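Local coordinates for HIT family hydrolase (Legionella pneumophila subsp. pneumophila, PDB 6D6J), which is probably a zinc-binding hydrolase of the histidine triad (HIT) family that may act on nucleotide-type phosphate substrates, at residues B[91-96]-B[106-111]; B[46-51]-B[73-78]; B[54-59]-B[99-104]. All blocks are in the same frame, centred on the assembly; numbering follows the deposited sequence.

All three contacts are largely buried. Contacts 1 and 2 meet on one antiparallel sheet, since strands 108-112 and 44-50 are neighbours in it. Contact 1 joins strand 108-112 to strand 89-95 through backbone hydrogen bonds, with histidines, Asn94 and waters toward one face and Leu91, Phe93, Leu108 and Leu110 on the other. Contact 2 packs helix 62-81 on that apolar face, without a hydrogen bond between its segments. Contact 3, nearest the surface with Ala55 and Tyr104 partly exposed, joins two loops near the zinc site through a glutamine amide and a bridging water. It touches contact 1, where Gln101 accepts a bond from Asn96 N, but shares only chain continuity with contact 2.

Contact 1: B[91-96]-B[106-111]; sequences LVFNVN and IHLHLL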
ATOM      1  N   LEU B  91      -5.758  -0.678   1.490  1.00  4.30           N
ATOM      2  CA  LEU B  91      -4.851  -0.837   0.353  1.00  3.80           C
ATOM      3  C   LEU B  91      -3.673  -1.701   0.789  1.00  3.88           C
ATOM      4  O   LEU B  91      -3.090  -1.454   1.855  1.00  4.74           O
ATOM      5  CB  LEU B  91      -4.338   0.533  -0.100  1.00  4.04           C
ATOM      6  CG  LEU B  91      -5.401   1.512  -0.616  1.00  4.61           C
ATOM      7  CD1 LEU B  91      -4.804   2.880  -0.844  1.00  5.64           C
ATOM      8  CD2 LEU B  91      -6.049   0.998  -1.881  1.00  6.05           C
ATOM      9  N   VAL B  92      -3.325  -2.712  -0.011  1.00  3.95           N
ATOM     10  CA  VAL B  92      -2.276  -3.660   0.376  1.00  3.90           C
ATOM     11  C   VAL B  92      -1.350  -3.929  -0.805  1.00  3.97           C
ATOM     12  O   VAL B  92      -1.819  -4.308  -1.887  1.00  4.37           O
ATOM     13  CB  VAL B  92      -2.872  -5.004   0.850  1.00  4.90           C
ATOM     14  CG1 VAL B  92      -1.759  -5.943   1.304  1.00  5.80           C
ATOM     15  CG2 VAL B  92      -3.890  -4.786   1.968  1.00  5.84           C
ATOM     16  N   PHE B  93      -0.033  -3.827  -0.580  1.00  4.20           N
ATOM     17  CA  PHE B  93       0.959  -4.442  -1.468  1.00  4.45           C
ATOM     18  C   PHE B  93       1.557  -5.643  -0.748  1.00  4.77           C
ATOM     19  O   PHE B  93       2.042  -5.510   0.381  1.00  5.89           O
ATOM     20  CB  PHE B  93       2.144  -3.520  -1.809  1.00  5.03           C
ATOM     21  CG  PHE B  93       1.854  -2.405  -2.789  1.00  5.44           C
ATOM     22  CD1 PHE B  93       1.582  -2.674  -4.137  1.00  6.28           C
ATOM     23  CD2 PHE B  93       1.950  -1.080  -2.373  1.00  6.46           C
ATOM     24  CE1 PHE B  93       1.383  -1.625  -5.030  1.00  7.24           C
ATOM     25  CE2 PHE B  93       1.741  -0.036  -3.265  1.00  7.37           C
ATOM     26  CZ  PHE B  93       1.479  -0.311  -4.591  1.00  7.70           C
ATOM     27  N   ASN B  94       1.566  -6.795  -1.404  1.00  4.84           N
ATOM     28  CA  ASN B  94       2.269  -7.972  -0.908  1.00  5.07           C
ATOM     29  C   ASN B  94       3.595  -8.084  -1.641  1.00  5.05           C
ATOM     30  O   ASN B  94       3.660  -7.838  -2.847  1.00  5.83           O
ATOM     31  CB  ASN B  94       1.453  -9.225  -1.201  1.00  5.86           C
ATOM     32  CG  ASN B  94       0.194  -9.303  -0.364  1.00  6.54           C
ATOM     33  OD1 ASN B  94       0.045  -8.597   0.634  1.00  6.52           O
ATOM     34  ND2 ASN B  94      -0.702 -10.206  -0.739  1.00  7.63           N
ATOM     35  N   VAL B  95       4.648  -8.481  -0.928  1.00  5.60           N
ATOM     36  CA  VAL B  95       5.970  -8.599  -1.538  1.00  5.47           C
ATOM     37  C   VAL B  95       6.552  -9.967  -1.214  1.00  5.70           C
ATOM     38  O   VAL B  95       6.865 -10.263  -0.048  1.00  6.23           O
ATOM     39  CB  VAL B  95       6.920  -7.467  -1.116  1.00  5.73           C
ATOM     40  CG1 VAL B  95       8.203  -7.525  -1.954  1.00  6.82           C
ATOM     41  CG2 VAL B  95       6.228  -6.112  -1.275  1.00  7.13           C
ATOM     42  N   ASN B  96       6.719 -10.788  -2.249  1.00  5.36           N
ATOM     43  CA  ASN B  96       7.313 -12.118  -2.158  1.00  5.91           C
ATOM     44  C   ASN B  96       6.446 -13.095  -1.367  1.00  6.20           C
ATOM     45  O   ASN B  96       5.383 -12.731  -0.853  1.00  6.07           O
ATOM     46  CB  ASN B  96       8.790 -12.063  -1.732  1.00  6.75           C
ATOM     47  CG  ASN B  96       9.674 -11.663  -2.886  1.00  6.96           C
ATOM     48  OD1 ASN B  96       9.378 -12.026  -4.021  1.00  7.96           O
ATOM     49  ND2 ASN B  96      10.730 -10.898  -2.626  1.00  7.84           N
ATOM     50  N   ILE B 106       3.596  -6.556 -10.106  1.00  5.31           N
ATOM     51  CA  ILE B 106       3.123  -5.775  -8.968  0.59  5.49           C
ATOM     52  C   ILE B 106       1.643  -5.438  -9.111  1.00  5.29           C
ATOM     53  O   ILE B 106       1.123  -5.188 -10.209  1.00  5.74           O
ATOM     54  CB  ILE B 106       3.988  -4.534  -8.672  0.59  6.50           C
ATOM     55  CG1 ILE B 106       4.038  -3.578  -9.856  0.59  6.16           C
ATOM     56  CG2 ILE B 106       5.384  -4.936  -8.274  0.59  8.23           C
ATOM     57  CD1 ILE B 106       4.738  -2.272  -9.517  0.59  7.17           C
ATOM     58  N   HIS B 107       0.959  -5.432  -7.969  1.00  5.30           N
ATOM     59  CA  HIS B 107      -0.467  -5.150  -7.932  1.00  5.34           C
ATOM     60  C   HIS B 107      -0.810  -4.575  -6.573  1.00  5.27           C
ATOM     61  O   HIS B 107      -0.381  -5.087  -5.538  1.00  6.38           O
ATOM     62  CB  HIS B 107      -1.316  -6.397  -8.225  1.00  5.68           C
ATOM     63  CG  HIS B 107      -0.918  -7.617  -7.447  1.00  6.69           C
ATOM     64  ND1 HIS B 107       0.216  -8.346  -7.742  1.00  7.37           N
ATOM     65  CD2 HIS B 107      -1.541  -8.282  -6.446  1.00  8.40           C
ATOM     66  CE1 HIS B 107       0.292  -9.388  -6.933  1.00  7.95           C
ATOM     67  NE2 HIS B 107      -0.756  -9.369  -6.129  1.00  9.11           N
ATOM     68  N   LEU B 108      -1.589  -3.512  -6.582  1.00  4.81           N
ATOM     69  CA  LEU B 108      -2.131  -2.940  -5.357  1.00  4.22           C
ATOM     70  C   LEU B 108      -3.538  -3.494  -5.147  1.00  4.10           C
ATOM     71  O   LEU B 108      -4.396  -3.380  -6.036  1.00  5.17           O
ATOM     72  CB  LEU B 108      -2.177  -1.418  -5.479  1.00  4.54           C
ATOM     73  CG  LEU B 108      -2.694  -0.636  -4.269  1.00  4.82           C
ATOM     74  CD1 LEU B 108      -1.892  -1.005  -3.030  1.00  5.86           C
ATOM     75  CD2 LEU B 108      -2.539   0.853  -4.551  1.00  6.40           C
ATOM     76  N   HIS B 109      -3.778  -4.089  -3.975  1.00  4.01           N
ATOM     77  CA  HIS B 109      -5.112  -4.562  -3.625  1.00  4.01           C
ATOM     78  C   HIS B 109      -5.918  -3.426  -3.020  1.00  3.87           C
ATOM     79  O   HIS B 109      -5.425  -2.700  -2.149  1.00  4.97           O
ATOM     80  CB  HIS B 109      -5.042  -5.641  -2.547  1.00  4.88           C
ATOM     81  CG  HIS B 109      -4.337  -6.885  -2.954  1.00  4.95           C
ATOM     82  ND1 HIS B 109      -4.996  -7.969  -3.499  1.00  5.73           N
ATOM     83  CD2 HIS B 109      -3.036  -7.240  -2.843  1.00  6.31           C
ATOM     84  CE1 HIS B 109      -4.116  -8.923  -3.747  1.00  6.19           C
ATOM     85  NE2 HIS B 109      -2.926  -8.514  -3.335  1.00  6.26           N
ATOM     86  N   LEU B 110      -7.170  -3.298  -3.458  1.00  4.22           N
ATOM     87  CA  LEU B 110      -8.126  -2.351  -2.895  1.00  4.26           C
ATOM     88  C   LEU B 110      -9.301  -3.171  -2.377  1.00  4.64           C
ATOM     89  O   LEU B 110     -10.011  -3.807  -3.168  1.00  4.76           O
ATOM     90  CB  LEU B 110      -8.565  -1.357  -3.969  1.00  4.86           C
ATOM     91  CG  LEU B 110      -9.833  -0.530  -3.729  1.00  5.23           C
ATOM     92  CD1 LEU B 110      -9.809   0.237  -2.426  1.00  6.36           C
ATOM     93  CD2 LEU B 110     -10.042   0.409  -4.905  1.00  6.42           C
ATOM     94  N   LEU B 111      -9.489  -3.186  -1.059  1.00  4.50           N
ATOM     95  CA  LEU B 111     -10.502  -4.023  -0.413  1.00  4.36           C
ATOM     96  C   LEU B 111     -11.477  -3.144   0.355  1.00  4.24           C
ATOM     97  O   LEU B 111     -11.057  -2.303   1.158  1.00  4.61           O
ATOM     98  CB  LEU B 111      -9.851  -4.982   0.592  1.00  5.58           C
ATOM     99  CG  LEU B 111      -8.783  -5.921   0.034  1.00  7.02           C
ATOM    100  CD1 LEU B 111      -7.387  -5.459   0.422  1.00  8.23           C
ATOM    101  CD2 LEU B 111      -9.031  -7.362   0.498  1.00  9.54           C
TER
HETATM  102  O   HOH W   1       0.468  -7.181  -4.029  1.00  7.33           O
HETATM  103  O   HOH W   2       2.728  -6.295  -5.670  1.00  9.37           O
HETATM  104  O   HOH W   3      -0.827 -10.551  -3.665  1.00 13.16           O
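Val92 and His109 form an antiparallel hydrogen-bonded pair: His109 N reaches Val92 O at 2.9 Å, nearly straight at 170°, and Val92 N returns a bond to His109 O. Beyond this pair the strands part and water fills in. One molecule bonds Asn94 ND2, His107 NE2 and His109 NE2 together, lying in the ring plane of His109; another links Asn94 N to His107 O. These imidazoles suit the place because each has two ring nitrogens: while NE2 meets the water, ND1 of His107 bonds the carbonyl of His105 and ND1 of His109 bonds His45. This is the predicted histidine triad motif of the HIT fold, with His107 the predicted nucleotidylated residue. Asn94 OD1 turns to Arg90 of the second subunit, whose strand continues the sheet past 91-95.

The other face is aliphatic and aromatic. Leu108, with CG anti to its backbone N (chi1 -179°), sets CD1 over the centre of the Phe93 ring, 3.6 Å from the centroid, a CH-pi contact. Leu91 lies alongside Leu110, CD2 to CD1 3.9 Å. On the histidine face, Val92 CG2 meets Leu111 CD1 obliquely, also at 3.9 Å.

Contact 2: B[46-51]-B[73-78]; sequences LLIIPK and IRAKKL
Ile48 of strand 44-50 points into helix 62-81 and meets Ala75, the two CA atoms 6.6 Å apart. The tight part of the contact is here: Ile48 CD1 stands 3.7 Å from Ala75 CB. The small methyl of alanine suits a place where the helix presses on the sheet, since it leaves room for the longer branch of isoleucine. In that branch CG1 lies anti to the carbonyl carbon of Ile48 (chi1 -54°), and the second torsion of 83° carries CD1 to the alanine. CG1 also faces Leu78 CD2 at 4.1 Å, as the isoleucine and leucine side chains run alongside each other, pointing oppositely.

Nearly one turn after Ala75, Leu78 extends its CD2 methyl between Ile48 and Leu46. Leu46 meets it at an oblique angle, CD1 to CD2 3.8 Å. Leucine suits this apolar layer because its CD2, lying between Leu46 CD1 and Ile48 CG1, can serve two strand residues.

Toward Arg74 the packing slackens. Its aliphatic CG comes no closer than 4.3 Å to Ile48 CG2, and the side chain then bends away, so the charged guanidinium leaves the apolar layer; one face of that group lies against CD of Lys77. Lys77 makes a salt bridge with Asp62 of the second subunit, where a long charged chain suits the helix side turned from the sheet. Ile71 and Leu110 add to the layer around Ile48.

The strand and helix segments run at 149° with their axes 9.1 Å apart. The long helix is thus packed on one face of the antiparallel sheet, running roughly antiparallel to this strand, an alpha+beta arrangement, as in the HIT fold.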
ATOM      1  N   LEU B  46     -10.502  -5.050  -5.678  1.00  4.66           N
ATOM      2  CA  LEU B  46      -9.962  -4.630  -6.962  1.00  4.55           C
ATOM      3  C   LEU B  46      -8.441  -4.699  -6.920  1.00  4.44           C
ATOM      4  O   LEU B  46      -7.821  -4.622  -5.854  1.00  5.62           O
ATOM      5  CB  LEU B  46     -10.450  -3.215  -7.312  1.00  6.37           C
ATOM      6  CG  LEU B  46     -11.988  -3.091  -7.310  1.00  7.03           C
ATOM      7  CD1 LEU B  46     -12.443  -1.651  -7.415  1.00  8.80           C
ATOM      8  CD2 LEU B  46     -12.635  -3.934  -8.409  1.00  9.45           C
ATOM      9  N   LEU B  47      -7.849  -4.828  -8.103  1.00  5.19           N
ATOM     10  CA  LEU B  47      -6.403  -4.859  -8.285  1.00  5.23           C
ATOM     11  C   LEU B  47      -6.019  -3.731  -9.228  1.00  4.52           C
ATOM     12  O   LEU B  47      -6.652  -3.556 -10.275  1.00  5.58           O
ATOM     13  CB  LEU B  47      -5.983  -6.189  -8.926  1.00  6.19           C
ATOM     14  CG  LEU B  47      -6.358  -7.419  -8.099  1.00  6.98           C
ATOM     15  CD1 LEU B  47      -6.103  -8.709  -8.859  1.00  8.59           C
ATOM     16  CD2 LEU B  47      -5.618  -7.419  -6.778  1.00  8.41           C
ATOM     17  N   ILE B  48      -4.998  -2.956  -8.862  1.00  4.42           N
ATOM     18  CA  ILE B  48      -4.494  -1.868  -9.699  1.00  4.74           C
ATOM     19  C   ILE B  48      -3.061  -2.228 -10.062  1.00  4.60           C
ATOM     20  O   ILE B  48      -2.227  -2.460  -9.173  1.00  4.74           O
ATOM     21  CB  ILE B  48      -4.579  -0.489  -9.008  1.00  4.92           C
ATOM     22  CG1 ILE B  48      -6.005  -0.165  -8.490  1.00  5.75           C
ATOM     23  CG2 ILE B  48      -4.148   0.605  -9.991  1.00  5.81           C
ATOM     24  CD1 ILE B  48      -6.383  -0.736  -7.139  1.00  6.53           C
ATOM     25  N   ILE B  49      -2.786  -2.314 -11.361  1.00  5.02           N
ATOM     26  CA  ILE B  49      -1.485  -2.795 -11.841  1.00  4.58           C
ATOM     27  C   ILE B  49      -0.865  -1.812 -12.823  1.00  4.86           C
ATOM     28  O   ILE B  49      -1.586  -1.102 -13.549  1.00  5.63           O
ATOM     29  CB  ILE B  49      -1.565  -4.196 -12.490  1.00  5.59           C
ATOM     30  CG1 ILE B  49      -2.289  -4.178 -13.858  1.00  6.72           C
ATOM     31  CG2 ILE B  49      -2.187  -5.189 -11.534  1.00  7.35           C
ATOM     32  CD1 ILE B  49      -2.083  -5.452 -14.649  1.00  8.22           C
ATOM     33  N   PRO B  50       0.460  -1.773 -12.919  1.00  5.22           N
ATOM     34  CA  PRO B  50       1.078  -1.160 -14.099  1.00  5.52           C
ATOM     35  C   PRO B  50       0.894  -2.064 -15.310  1.00  5.41           C
ATOM     36  O   PRO B  50       0.871  -3.293 -15.191  1.00  6.38           O
ATOM     37  CB  PRO B  50       2.559  -1.084 -13.707  1.00  6.65           C
ATOM     38  CG  PRO B  50       2.778  -2.290 -12.828  1.00  7.31           C
ATOM     39  CD  PRO B  50       1.445  -2.509 -12.099  1.00  6.15           C
ATOM     40  N   LYS B  51       0.787  -1.455 -16.496  1.00  5.66           N
ATOM     41  CA  LYS B  51       0.857  -2.256 -17.716  1.00  7.23           C
ATOM     42  C   LYS B  51       2.278  -2.777 -17.951  1.00  7.47           C
ATOM     43  O   LYS B  51       2.463  -3.885 -18.458  1.00  9.88           O
ATOM     44  CB  LYS B  51       0.315  -1.440 -18.890  1.00  9.21           C
ATOM     45  CG  LYS B  51      -1.186  -1.191 -18.809  1.00 10.89           C
ATOM     46  CD  LYS B  51      -1.659  -0.314 -19.976  1.00 12.71           C
ATOM     47  CE  LYS B  51      -3.154  -0.299 -20.076  1.00 13.97           C
ATOM     48  NZ  LYS B  51      -3.590   0.518 -21.244  1.00 14.56           N
ATOM     49  N   ILE B  73      -2.406   6.588  -6.277  1.00  5.87           N
ATOM     50  CA  ILE B  73      -3.357   7.665  -6.523  1.00  6.64           C
ATOM     51  C   ILE B  73      -4.569   7.145  -7.286  1.00  6.09           C
ATOM     52  O   ILE B  73      -5.712   7.477  -6.956  1.00  6.48           O
ATOM     53  CB  ILE B  73      -2.660   8.829  -7.244  1.00  6.67           C
ATOM     54  CG1 ILE B  73      -1.623   9.483  -6.320  1.00  7.22           C
ATOM     55  CG2 ILE B  73      -3.685   9.874  -7.707  1.00  8.33           C
ATOM     56  CD1 ILE B  73      -0.602  10.338  -7.055  1.00  7.70           C
ATOM     57  N   ARG B  74      -4.349   6.310  -8.306  1.00  5.99           N
ATOM     58  CA  ARG B  74      -5.485   5.756  -9.028  1.00  5.98           C
ATOM     59  C   ARG B  74      -6.351   4.901  -8.111  1.00  5.33           C
ATOM     60  O   ARG B  74      -7.586   4.953  -8.198  1.00  6.13           O
ATOM     61  CB  ARG B  74      -5.025   4.974 -10.254  1.00  6.45           C
ATOM     62  CG  ARG B  74      -6.183   4.302 -11.030  1.00  6.80           C
ATOM     63  CD  ARG B  74      -7.311   5.291 -11.365  1.00  7.66           C
ATOM     64  NE  ARG B  74      -6.809   6.480 -12.053  1.00  7.44           N
ATOM     65  CZ  ARG B  74      -7.549   7.530 -12.391  1.00  7.59           C
ATOM     66  NH1 ARG B  74      -8.838   7.574 -12.056  1.00  8.00           N
ATOM     67  NH2 ARG B  74      -6.988   8.557 -13.023  1.00  8.89           N
ATOM     68  N   ALA B  75      -5.733   4.130  -7.205  1.00  5.48           N
ATOM     69  CA  ALA B  75      -6.541   3.336  -6.279  1.00  6.11           C
ATOM     70  C   ALA B  75      -7.467   4.200  -5.427  1.00  5.52           C
ATOM     71  O   ALA B  75      -8.626   3.830  -5.203  1.00  6.20           O
ATOM     72  CB  ALA B  75      -5.660   2.478  -5.387  1.00  6.50           C
ATOM     73  N   LYS B  76      -6.993   5.364  -4.959  1.00  5.84           N
ATOM     74  CA  LYS B  76      -7.860   6.219  -4.146  1.00  6.19           C
ATOM     75  C   LYS B  76      -8.967   6.859  -4.974  1.00  6.13           C
ATOM     76  O   LYS B  76     -10.074   7.073  -4.467  1.00  7.22           O
ATOM     77  CB  LYS B  76      -7.078   7.227  -3.281  1.00  8.18           C
ATOM     78  CG  LYS B  76      -6.346   8.391  -3.929  1.00  9.27           C
ATOM     79  CD  LYS B  76      -7.249   9.612  -4.307  1.00  8.33           C
ATOM     80  CE  LYS B  76      -8.094  10.230  -3.185  1.00  7.24           C
ATOM     81  NZ  LYS B  76      -8.484  11.643  -3.549  1.00  6.12           N
ATOM     82  N   LYS B  77      -8.701   7.160  -6.250  1.00  5.61           N
ATOM     83  CA  LYS B  77      -9.769   7.678  -7.107  1.00  5.99           C
ATOM     84  C   LYS B  77     -10.791   6.586  -7.381  1.00  5.96           C
ATOM     85  O   LYS B  77     -12.005   6.825  -7.328  1.00  7.32           O
ATOM     86  CB  LYS B  77      -9.172   8.216  -8.410  1.00  6.36           C
ATOM     87  CG  LYS B  77      -8.285   9.436  -8.221  1.00  6.52           C
ATOM     88  CD  LYS B  77      -7.689   9.925  -9.542  1.00  6.92           C
ATOM     89  CE  LYS B  77      -6.917  11.213  -9.336  1.00  7.63           C
ATOM     90  NZ  LYS B  77      -6.324  11.685 -10.607  1.00  9.79           N
ATOM     91  N   LEU B  78     -10.305   5.372  -7.644  1.00  6.07           N
ATOM     92  CA  LEU B  78     -11.172   4.243  -7.930  1.00  7.02           C
ATOM     93  C   LEU B  78     -12.029   3.881  -6.726  1.00  7.08           C
ATOM     94  O   LEU B  78     -13.200   3.517  -6.878  1.00  7.82           O
ATOM     95  CB  LEU B  78     -10.279   3.079  -8.341  1.00  8.04           C
ATOM     96  CG  LEU B  78     -10.973   1.790  -8.732  1.00  8.84           C
ATOM     97  CD1 LEU B  78     -11.891   2.001  -9.959  1.00  9.20           C
ATOM     98  CD2 LEU B  78      -9.925   0.747  -9.031  1.00  9.84           C
TER

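Contact 3: B[54-59]-B[99-104]; sequences IATIND and GGQEVY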
ATOM      1  N   ILE B  54       6.644  -5.403 -13.866  1.00  6.14           N
ATOM      2  CA  ILE B  54       7.604  -5.241 -12.781  1.00  6.17           C
ATOM      3  C   ILE B  54       7.250  -6.332 -11.784  1.00  5.95           C
ATOM      4  O   ILE B  54       6.091  -6.430 -11.375  1.00  6.81           O
ATOM      5  CB  ILE B  54       7.495  -3.850 -12.123  1.00  7.05           C
ATOM      6  CG1 ILE B  54       7.677  -2.715 -13.149  1.00  7.85           C
ATOM      7  CG2 ILE B  54       8.503  -3.747 -10.992  1.00  7.68           C
ATOM      8  CD1 ILE B  54       7.361  -1.327 -12.579  1.00  9.49           C
ATOM      9  N   ALA B  55       8.227  -7.159 -11.399  1.00  6.47           N
ATOM     10  CA  ALA B  55       7.894  -8.389 -10.683  1.00  6.98           C
ATOM     11  C   ALA B  55       7.428  -8.131  -9.254  1.00  6.31           C
ATOM     12  O   ALA B  55       6.419  -8.695  -8.816  1.00  6.89           O
ATOM     13  CB  ALA B  55       9.077  -9.357 -10.667  1.00  7.55           C
ATOM     14  N   THR B  56       8.194  -7.346  -8.488  1.00  6.16           N
ATOM     15  CA  THR B  56       7.888  -7.081  -7.082  1.00  6.31           C
ATOM     16  C   THR B  56       8.194  -5.626  -6.755  1.00  5.99           C
ATOM     17  O   THR B  56       8.885  -4.928  -7.504  1.00  6.45           O
ATOM     18  CB  THR B  56       8.705  -7.951  -6.106  1.00  6.89           C
ATOM     19  OG1 THR B  56      10.043  -7.449  -6.026  1.00  7.57           O
ATOM     20  CG2 THR B  56       8.709  -9.427  -6.502  1.00  8.07           C
ATOM     21  N   ILE B  57       7.721  -5.181  -5.586  1.00  5.52           N
ATOM     22  CA  ILE B  57       8.056  -3.837  -5.119  1.00  5.83           C
ATOM     23  C   ILE B  57       9.564  -3.653  -5.029  1.00  5.67           C
ATOM     24  O   ILE B  57      10.065  -2.540  -5.216  1.00  6.29           O
ATOM     25  CB  ILE B  57       7.372  -3.571  -3.758  1.00  6.08           C
ATOM     26  CG1 ILE B  57       5.838  -3.554  -3.906  1.00  6.95           C
ATOM     27  CG2 ILE B  57       7.893  -2.287  -3.100  1.00  7.14           C
ATOM     28  CD1 ILE B  57       5.278  -2.401  -4.741  1.00  8.85           C
ATOM     29  N   ASN B  58      10.313  -4.725  -4.729  1.00  6.06           N
ATOM     30  CA  ASN B  58      11.766  -4.591  -4.627  1.00  6.44           C
ATOM     31  C   ASN B  58      12.405  -4.185  -5.945  1.00  6.64           C
ATOM     32  O   ASN B  58      13.540  -3.699  -5.944  1.00  7.94           O
ATOM     33  CB  ASN B  58      12.412  -5.903  -4.176  1.00  6.83           C
ATOM     34  CG  ASN B  58      11.959  -6.339  -2.811  1.00  6.47           C
ATOM     35  OD1 ASN B  58      11.673  -5.520  -1.942  1.00  7.05           O
ATOM     36  ND2 ASN B  58      11.870  -7.642  -2.613  1.00  7.43           N
ATOM     37  N   ASP B  59      11.707  -4.386  -7.059  1.00  6.30           N
ATOM     38  CA  ASP B  59      12.219  -4.086  -8.385  1.00  7.91           C
ATOM     39  C   ASP B  59      11.814  -2.707  -8.870  1.00  8.66           C
ATOM     40  O   ASP B  59      12.131  -2.360 -10.010  1.00 11.00           O
ATOM     41  CB  ASP B  59      11.772  -5.173  -9.354  1.00  9.23           C
ATOM     42  CG  ASP B  59      12.131  -6.545  -8.841  1.00 11.20           C
ATOM     43  OD1 ASP B  59      11.217  -7.369  -8.569  1.00 12.57           O
ATOM     44  OD2 ASP B  59      13.336  -6.761  -8.605  1.00 12.42           O
ATOM     45  N   GLY B  99       5.260 -12.329   2.110  1.00  5.82           N
ATOM     46  CA  GLY B  99       4.277 -11.263   2.125  1.00  6.18           C
ATOM     47  C   GLY B  99       2.944 -11.643   1.535  1.00  6.33           C
ATOM     48  O   GLY B  99       2.025 -10.821   1.559  1.00  6.88           O
ATOM     49  N   GLY B 100       2.811 -12.854   0.989  1.00  6.10           N
ATOM     50  CA  GLY B 100       1.580 -13.311   0.381  1.00  6.82           C
ATOM     51  C   GLY B 100       1.498 -13.136  -1.123  1.00  6.24           C
ATOM     52  O   GLY B 100       0.442 -13.411  -1.705  1.00  7.90           O
ATOM     53  N   GLN B 101       2.563 -12.673  -1.771  1.00  6.54           N
ATOM     54  CA  GLN B 101       2.514 -12.465  -3.211  1.00  7.56           C
ATOM     55  C   GLN B 101       2.545 -13.804  -3.932  1.00  9.91           C
ATOM     56  O   GLN B 101       3.396 -14.645  -3.645  1.00 11.46           O
ATOM     57  CB  GLN B 101       3.707 -11.613  -3.656  1.00  6.69           C
ATOM     58  CG  GLN B 101       3.670 -11.307  -5.148  1.00  6.91           C
ATOM     59  CD  GLN B 101       4.697 -10.289  -5.598  1.00  5.96           C
ATOM     60  OE1 GLN B 101       5.605  -9.907  -4.849  1.00  6.25           O
ATOM     61  NE2 GLN B 101       4.547  -9.825  -6.831  1.00  6.78           N
ATOM     62  N   GLU B 102       1.629 -13.997  -4.872  1.00 11.75           N
ATOM     63  CA  GLU B 102       1.618 -15.210  -5.692  1.00 14.32           C
ATOM     64  C   GLU B 102       1.857 -14.937  -7.166  1.00 12.43           C
ATOM     65  O   GLU B 102       2.479 -15.761  -7.857  1.00 13.62           O
ATOM     66  CB  GLU B 102       0.279 -15.943  -5.534  1.00 17.96           C
ATOM     67  N   VAL B 103       1.367 -13.810  -7.676  1.00 10.50           N
ATOM     68  CA  VAL B 103       1.562 -13.410  -9.062  1.00  9.00           C
ATOM     69  C   VAL B 103       2.676 -12.380  -9.069  1.00  7.23           C
ATOM     70  O   VAL B 103       2.589 -11.346  -8.386  1.00  6.96           O
ATOM     71  CB  VAL B 103       0.272 -12.837  -9.675  1.00  9.32           C
ATOM     72  CG1 VAL B 103       0.533 -12.345 -11.093  1.00  9.50           C
ATOM     73  CG2 VAL B 103      -0.822 -13.888  -9.689  1.00 10.82           C
ATOM     74  N   TYR B 104       3.720 -12.655  -9.853  1.00  7.49           N
ATOM     75  CA  TYR B 104       4.940 -11.842  -9.854  1.00  6.77           C
ATOM     76  C   TYR B 104       4.872 -10.716 -10.896  1.00  6.16           C
ATOM     77  O   TYR B 104       5.694 -10.575 -11.798  1.00  6.97           O
ATOM     78  CB  TYR B 104       6.193 -12.728  -9.918  1.00  7.40           C
ATOM     79  CG  TYR B 104       6.404 -13.321  -8.549  1.00  8.13           C
ATOM     80  CD1 TYR B 104       5.753 -14.483  -8.154  1.00  9.53           C
ATOM     81  CD2 TYR B 104       7.135 -12.632  -7.593  1.00  8.42           C
ATOM     82  CE1 TYR B 104       5.881 -14.966  -6.852  1.00 10.58           C
ATOM     83  CE2 TYR B 104       7.277 -13.098  -6.322  1.00  9.59           C
ATOM     84  CZ  TYR B 104       6.660 -14.263  -5.946  1.00 10.67           C
ATOM     85  OH  TYR B 104       6.815 -14.699  -4.651  1.00 13.62           O
TER
HETATM   86  O   HOH W   4       5.487  -7.091  -4.809  1.00  6.28           O
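Gln101 reaches across to Ala55 and Thr56, tying the loop that precedes the predicted histidine triad of this HIT fold to the loop after zinc ligand His53. Just before it, Gly100 adopts a positive phi of 96°, a backbone shape that glycine, lacking a CB, takes up without crowding the preceding carbonyl O. Gln101 then leaves with CG anti to the backbone N (chi1 -177°) and stays extended, which gives its amide the length to span the loops. Its NE2 donates to Ala55 O at 3.0 Å, in the carbonyl plane although the bond is bent to 143°, and also to Val103 O within its own loop, so two carbonyls hold the amide. OE1 accepts a hydrogen bond from a water that in turn accepts from Ile57 N, and accepts from the backbone N of Asn96 as well. A glutamine thus serves donor and acceptor needs of both loops at once.

Val103 contributes that carbonyl, and Tyr104 closes the stretch. Its carbonyl O receives a CA-H...O contact from Ala55 CA at 3.3 Å; the small alanine side chain probably helps the backbones draw this near. Thr56 suits its place by dividing its branches: OG1 donates to Asp59 OD1 inside its own loop, while the methyl CG2 lies at the edge of the Tyr104 ring, near its plane, 3.7 Å from CD2.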